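Local coordinates for uncharacterized protein (Staphylococcus aureus subsp. aureus Mu50, PDB 4QPV) that is of unknown function but belongs to the DUF1672 family, whose unusual fold repeats a unit of a kinked helix followed by three strands, at residues Tyr152-Tyr157 and Thr223-Thr228. Sequence-based numbering, arbitrary orientation.
Sequences YKYTGY and TTLFST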
# COMPACT_ATOMS: atom_id res chain seq x y z
N TYR A 152 -18.43 11.22 -10.87
CA TYR A 152 -18.85 9.91 -10.36
C TYR A 152 -19.02 9.86 -8.85
O TYR A 152 -19.21 8.78 -8.28
CB TYR A 152 -17.91 8.81 -10.87
CG TYR A 152 -18.03 8.65 -12.37
CD1 TYR A 152 -19.19 8.15 -12.96
CD2 TYR A 152 -17.00 9.07 -13.22
CE1 TYR A 152 -19.32 8.04 -14.34
CE2 TYR A 152 -17.12 8.98 -14.61
CZ TYR A 152 -18.28 8.46 -15.17
OH TYR A 152 -18.38 8.36 -16.53
N LYS A 153 -19.06 11.05 -8.22
CA LYS A 153 -19.42 11.26 -6.83
C LYS A 153 -18.65 10.35 -5.86
O LYS A 153 -19.24 9.50 -5.19
CB LYS A 153 -20.94 11.04 -6.66
CG LYS A 153 -21.79 12.01 -7.50
CD LYS A 153 -23.26 11.69 -7.38
CE LYS A 153 -24.15 12.66 -8.15
NZ LYS A 153 -23.98 12.54 -9.62
N TYR A 154 -17.33 10.53 -5.79
CA TYR A 154 -16.52 9.76 -4.87
C TYR A 154 -15.35 10.61 -4.34
O TYR A 154 -15.06 11.69 -4.84
CB TYR A 154 -15.98 8.44 -5.54
CG TYR A 154 -15.05 8.66 -6.72
CD1 TYR A 154 -13.70 8.99 -6.53
CD2 TYR A 154 -15.50 8.50 -8.03
CE1 TYR A 154 -12.85 9.23 -7.61
CE2 TYR A 154 -14.67 8.77 -9.12
CZ TYR A 154 -13.34 9.11 -8.91
OH TYR A 154 -12.55 9.36 -10.00
N THR A 155 -14.68 10.08 -3.34
CA THR A 155 -13.41 10.55 -2.79
C THR A 155 -12.57 9.32 -2.56
O THR A 155 -13.10 8.20 -2.56
CB THR A 155 -13.60 11.35 -1.45
OG1 THR A 155 -13.98 10.44 -0.42
CG2 THR A 155 -14.60 12.50 -1.55
N GLY A 156 -11.30 9.50 -2.27
CA GLY A 156 -10.48 8.38 -1.85
C GLY A 156 -10.29 8.51 -0.36
O GLY A 156 -10.99 9.28 0.31
N TYR A 157 -9.30 7.80 0.19
CA TYR A 157 -8.88 8.03 1.58
C TYR A 157 -8.21 9.40 1.66
O TYR A 157 -7.82 9.91 0.62
CB TYR A 157 -7.79 7.00 1.91
CG TYR A 157 -8.23 5.63 2.35
CD1 TYR A 157 -8.65 5.40 3.66
CD2 TYR A 157 -8.03 4.53 1.52
CE1 TYR A 157 -8.95 4.11 4.10
CE2 TYR A 157 -8.34 3.24 1.95
CZ TYR A 157 -8.78 3.03 3.24
OH TYR A 157 -9.01 1.75 3.65
N THR A 223 -8.88 0.15 -7.04
CA THR A 223 -9.27 1.45 -6.48
C THR A 223 -9.91 1.28 -5.08
O THR A 223 -10.41 0.20 -4.75
CB THR A 223 -10.17 2.29 -7.42
OG1 THR A 223 -11.49 1.73 -7.47
CG2 THR A 223 -9.54 2.52 -8.82
N THR A 224 -9.88 2.36 -4.28
CA THR A 224 -10.45 2.43 -2.92
C THR A 224 -11.26 3.70 -2.90
O THR A 224 -10.80 4.74 -2.43
CB THR A 224 -9.34 2.39 -1.83
OG1 THR A 224 -8.46 3.51 -2.01
CG2 THR A 224 -8.54 1.07 -1.83
N LEU A 225 -12.43 3.66 -3.55
CA LEU A 225 -13.27 4.86 -3.65
C LEU A 225 -14.43 4.82 -2.67
O LEU A 225 -15.02 3.76 -2.41
CB LEU A 225 -13.81 5.03 -5.08
CG LEU A 225 -12.75 4.96 -6.20
CD1 LEU A 225 -13.41 5.13 -7.57
CD2 LEU A 225 -11.62 6.01 -5.98
N PHE A 226 -14.76 5.98 -2.13
CA PHE A 226 -15.85 6.15 -1.17
C PHE A 226 -16.92 7.05 -1.80
O PHE A 226 -16.64 8.21 -2.12
CB PHE A 226 -15.30 6.75 0.13
CG PHE A 226 -14.24 5.90 0.80
CD1 PHE A 226 -12.90 6.01 0.42
CD2 PHE A 226 -14.57 5.00 1.81
CE1 PHE A 226 -11.91 5.24 1.05
CE2 PHE A 226 -13.58 4.29 2.50
CZ PHE A 226 -12.25 4.41 2.11
N SER A 227 -18.13 6.51 -1.99
CA SER A 227 -19.22 7.31 -2.55
C SER A 227 -19.51 8.55 -1.68
O SER A 227 -19.40 8.47 -0.45
CB SER A 227 -20.48 6.47 -2.66
OG SER A 227 -21.55 7.24 -3.18
N THR A 228 -19.90 9.66 -2.30
CA THR A 228 -20.32 10.85 -1.55
C THR A 228 -21.85 10.86 -1.40
O THR A 228 -22.39 11.79 -0.80
CB THR A 228 -19.81 12.16 -2.20
OG1 THR A 228 -20.34 12.27 -3.51
CG2 THR A 228 -18.28 12.26 -2.23
O HOH W 1 -21.02 7.48 -5.72
O HOH W 2 -16.65 10.16 0.22
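Leu225 lays its CD1 methyl over the centre of the Tyr154 ring, 3.8 Å from the centroid and 5° off the normal, a CH-pi contact, while its CD2 meets the CD1 edge carbon of the same ring. A chi1 of 63° swings the tyrosine ring off its strand to meet that methyl, and its hydroxyl bonds to Leu145 O. The two strands carrying them, 154-155 and the end of 220-227, run antiparallel. Thr155 and Phe226 form the hydrogen-bonded pair: Phe226 N reaches Thr155 O at 2.8 Å and Thr155 N reaches Phe226 O at 3.0 Å. Two residues further along, past the non-hydrogen-bonded pair Tyr154 and Ser227, Thr228 N bonds to Lys153 O from above the carbonyl plane. On the other face of the sheet, Phe226 points its CZ at the face of Tyr157 in a T-shaped stack, centroids 5.0 Å apart and planes at 76°; Tyr276 adds an edge-to-face partner for Phe226. A water joins Thr155 OG1 to Phe226 O, and another links Lys153 O with Ser227 OG. Three backbone bonds thus fix the register of this short edge pairing; the ladder stops short of Thr224 O, which is buried with no polar partner in the model.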